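Glycerol dehydrogenase (Schizosaccharomyces pombe, PDB 1TA9) oxidises glycerol to dihydroxyacetone with NAD(+) as hydride acceptor, using a zinc ion in the active site, and so takes part in glycerol assimilation. Local coordinates at residues 352-360 against 417-427. Residues are numbered along the deposited sequence; the frame is centred on the assembly and turned at random.
Sequences LEDFNNLAS and VDSYSQKWQEQ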
# COMPACT_ATOMS: atom_id res chain seq x y z
N LEU B 352 5.83 -10.66 -20.67
CA LEU B 352 7.06 -10.04 -21.13
C LEU B 352 7.76 -9.14 -20.10
O LEU B 352 8.98 -9.17 -19.98
CB LEU B 352 6.81 -9.25 -22.42
CG LEU B 352 8.06 -8.71 -23.12
CD1 LEU B 352 9.00 -9.86 -23.48
CD2 LEU B 352 7.64 -7.95 -24.38
N GLU B 353 6.99 -8.36 -19.35
CA GLU B 353 7.60 -7.48 -18.34
C GLU B 353 8.47 -8.27 -17.36
O GLU B 353 9.56 -7.82 -16.99
CB GLU B 353 6.53 -6.70 -17.57
CG GLU B 353 5.91 -5.56 -18.36
CD GLU B 353 6.91 -4.47 -18.72
OE1 GLU B 353 7.45 -3.83 -17.79
OE2 GLU B 353 7.17 -4.25 -19.92
N ASP B 354 8.00 -9.43 -16.94
CA ASP B 354 8.75 -10.27 -16.01
C ASP B 354 10.00 -10.85 -16.67
O ASP B 354 11.03 -11.04 -16.02
CB ASP B 354 7.86 -11.37 -15.46
CG ASP B 354 6.75 -10.82 -14.59
OD1 ASP B 354 5.57 -10.99 -14.95
OD2 ASP B 354 7.08 -10.21 -13.55
N PHE B 355 9.90 -11.16 -17.96
CA PHE B 355 11.06 -11.67 -18.68
C PHE B 355 12.09 -10.55 -18.69
O PHE B 355 13.27 -10.77 -18.41
CB PHE B 355 10.68 -12.07 -20.11
CG PHE B 355 11.87 -12.32 -21.02
CD1 PHE B 355 12.54 -11.25 -21.60
CD2 PHE B 355 12.30 -13.61 -21.28
CE1 PHE B 355 13.64 -11.47 -22.44
CE2 PHE B 355 13.40 -13.84 -22.11
CZ PHE B 355 14.07 -12.77 -22.69
N ASN B 356 11.64 -9.34 -19.02
CA ASN B 356 12.54 -8.19 -19.08
C ASN B 356 13.25 -7.92 -17.76
O ASN B 356 14.42 -7.55 -17.74
CB ASN B 356 11.78 -6.93 -19.51
CG ASN B 356 11.37 -6.97 -20.97
OD1 ASN B 356 11.89 -7.77 -21.74
ND2 ASN B 356 10.46 -6.09 -21.35
N ASN B 357 12.55 -8.10 -16.64
CA ASN B 357 13.18 -7.86 -15.35
C ASN B 357 14.37 -8.80 -15.14
O ASN B 357 15.40 -8.38 -14.60
CB ASN B 357 12.16 -8.02 -14.22
CG ASN B 357 11.16 -6.87 -14.19
OD1 ASN B 357 11.45 -5.77 -14.65
ND2 ASN B 357 9.98 -7.13 -13.63
N LEU B 358 14.24 -10.05 -15.56
CA LEU B 358 15.33 -11.01 -15.39
C LEU B 358 16.43 -10.77 -16.43
O LEU B 358 17.61 -10.76 -16.09
CB LEU B 358 14.81 -12.44 -15.51
CG LEU B 358 15.82 -13.58 -15.26
CD1 LEU B 358 16.45 -13.44 -13.88
CD2 LEU B 358 15.10 -14.92 -15.39
N ALA B 359 16.03 -10.57 -17.68
CA ALA B 359 17.00 -10.32 -18.74
C ALA B 359 17.82 -9.06 -18.46
O ALA B 359 19.03 -9.04 -18.71
CB ALA B 359 16.28 -10.19 -20.08
N SER B 360 17.17 -8.02 -17.94
CA SER B 360 17.89 -6.78 -17.64
C SER B 360 18.92 -7.01 -16.53
O SER B 360 20.02 -6.46 -16.58
CB SER B 360 16.91 -5.68 -17.21
OG SER B 360 16.11 -6.09 -16.12
N VAL B 417 13.66 -15.96 -27.00
CA VAL B 417 14.51 -15.26 -26.04
C VAL B 417 15.35 -14.22 -26.79
O VAL B 417 15.44 -13.07 -26.39
CB VAL B 417 15.47 -16.24 -25.31
CG1 VAL B 417 16.50 -15.45 -24.51
CG2 VAL B 417 14.66 -17.16 -24.38
N ASP B 418 15.95 -14.64 -27.90
CA ASP B 418 16.78 -13.74 -28.70
C ASP B 418 16.03 -12.48 -29.13
O ASP B 418 16.53 -11.37 -28.99
CB ASP B 418 17.32 -14.47 -29.92
CG ASP B 418 18.28 -13.62 -30.72
OD1 ASP B 418 19.34 -13.23 -30.18
OD2 ASP B 418 17.98 -13.35 -31.90
N SER B 419 14.82 -12.66 -29.65
CA SER B 419 14.02 -11.51 -30.09
C SER B 419 13.59 -10.63 -28.91
O SER B 419 13.59 -9.40 -29.01
CB SER B 419 12.78 -11.97 -30.86
OG SER B 419 13.15 -12.60 -32.07
N TYR B 420 13.18 -11.26 -27.81
CA TYR B 420 12.76 -10.51 -26.62
C TYR B 420 13.91 -9.66 -26.09
O TYR B 420 13.74 -8.47 -25.79
CB TYR B 420 12.31 -11.47 -25.50
CG TYR B 420 11.02 -12.25 -25.73
CD1 TYR B 420 10.34 -12.21 -26.94
CD2 TYR B 420 10.51 -13.06 -24.71
CE1 TYR B 420 9.16 -12.97 -27.14
CE2 TYR B 420 9.35 -13.82 -24.90
CZ TYR B 420 8.68 -13.77 -26.11
OH TYR B 420 7.55 -14.54 -26.27
N SER B 421 15.08 -10.27 -25.96
CA SER B 421 16.27 -9.56 -25.46
C SER B 421 16.65 -8.43 -26.40
O SER B 421 16.99 -7.33 -25.96
CB SER B 421 17.44 -10.54 -25.30
OG SER B 421 17.20 -11.47 -24.26
N GLN B 422 16.62 -8.68 -27.71
CA GLN B 422 16.95 -7.63 -28.66
C GLN B 422 15.99 -6.46 -28.56
O GLN B 422 16.38 -5.30 -28.71
CB GLN B 422 16.94 -8.16 -30.09
CG GLN B 422 18.08 -9.11 -30.40
CD GLN B 422 18.19 -9.38 -31.88
OE1 GLN B 422 18.32 -8.46 -32.68
NE2 GLN B 422 18.14 -10.65 -32.26
N LYS B 423 14.71 -6.74 -28.29
CA LYS B 423 13.73 -5.67 -28.17
C LYS B 423 14.02 -4.86 -26.91
O LYS B 423 13.97 -3.63 -26.93
CB LYS B 423 12.31 -6.24 -28.11
CG LYS B 423 11.21 -5.17 -28.07
CD LYS B 423 11.17 -4.35 -29.36
CE LYS B 423 9.98 -3.40 -29.39
NZ LYS B 423 9.85 -2.69 -30.69
N TRP B 424 14.33 -5.56 -25.81
CA TRP B 424 14.64 -4.89 -24.56
C TRP B 424 15.86 -3.98 -24.72
O TRP B 424 15.87 -2.85 -24.23
CB TRP B 424 14.91 -5.91 -23.44
CG TRP B 424 15.40 -5.27 -22.17
CD1 TRP B 424 14.64 -4.64 -21.23
CD2 TRP B 424 16.76 -5.12 -21.76
NE1 TRP B 424 15.45 -4.10 -20.25
CE2 TRP B 424 16.76 -4.38 -20.56
CE3 TRP B 424 17.99 -5.54 -22.29
CZ2 TRP B 424 17.94 -4.05 -19.88
CZ3 TRP B 424 19.16 -5.21 -21.62
CH2 TRP B 424 19.13 -4.47 -20.43
N GLN B 425 16.88 -4.46 -25.42
CA GLN B 425 18.09 -3.67 -25.63
C GLN B 425 17.74 -2.38 -26.37
O GLN B 425 18.24 -1.30 -26.04
CB GLN B 425 19.12 -4.45 -26.44
CG GLN B 425 19.57 -5.76 -25.82
CD GLN B 425 20.43 -6.57 -26.76
OE1 GLN B 425 20.12 -6.70 -27.94
NE2 GLN B 425 21.52 -7.13 -26.24
N GLU B 426 16.89 -2.51 -27.38
CA GLU B 426 16.45 -1.37 -28.19
C GLU B 426 15.62 -0.38 -27.39
O GLU B 426 15.88 0.82 -27.40
CB GLU B 426 15.63 -1.85 -29.39
CG GLU B 426 14.89 -0.74 -30.11
CD GLU B 426 13.70 -1.25 -30.91
OE1 GLU B 426 13.92 -1.82 -32.00
OE2 GLU B 426 12.56 -1.10 -30.43
N GLN B 427 14.61 -0.88 -26.69
CA GLN B 427 13.73 -0.03 -25.89
C GLN B 427 14.50 0.78 -24.85
O GLN B 427 14.24 1.97 -24.67
CB GLN B 427 12.68 -0.85 -25.15
CG GLN B 427 11.72 -1.64 -26.00
CD GLN B 427 10.73 -2.42 -25.14
OE1 GLN B 427 11.13 -3.07 -24.17
NE2 GLN B 427 9.45 -2.35 -25.48
O HOH W 1 11.48 -7.62 -24.57
O HOH W 2 10.03 -5.31 -24.22
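With CG anti to its backbone N (chi1 167°), Phe355 reaches toward helix 407-428; Tyr420 sets CG anti to its carbonyl carbon (chi1 -69°), which brings the CD2 edge of its ring over the Phe355 face. The rings form a T-shaped pair, centroids 5.2 Å apart, with Tyr420 CD2 over the centre of that face. Leu352 adds a methyl to one face of Tyr420, CD1 lying 4.1 Å from the ring centroid in a CH-pi contact. The flat, apolar ring of Phe355 suits the surface of helix 407-428: CE1 comes within 3.3 Å of Tyr420 CB, CZ within 4.0 Å of Val417 CG1, and its edge faces Ser421 OG, whose hydrogen bond goes to Ile369 O. Cutting Phe355 back to alanine would probably leave the Tyr420 edge without its aromatic face and open a gap beside Val417. One turn after Asn356, the small Ser360 lets the indole of Trp424 lie against the backbone, with Ser360 CA 4.0 Å from the centroid of the six-membered ring. Between the aromatic groups, the amide of Asn356 serves both polarities: OD1 accepts from a water (2.9 Å) that also donates to Tyr420 O, and ND2 donates to a second water that bridges to Gln427 OE1. Water thus gives each polar atom of this buried amide a partner and links it to the other helix. The axes of the two helical segments pass 10.3 Å apart at -77°, nearly perpendicular, away from the metal site. Beyond Phe355, Val417 packs on helix 333-347, and a second subunit covers Leu352 and Tyr420 with its Leu276 and Ser277, placing the crossing within the helical part of the chain, between helix 333-347 and that subunit.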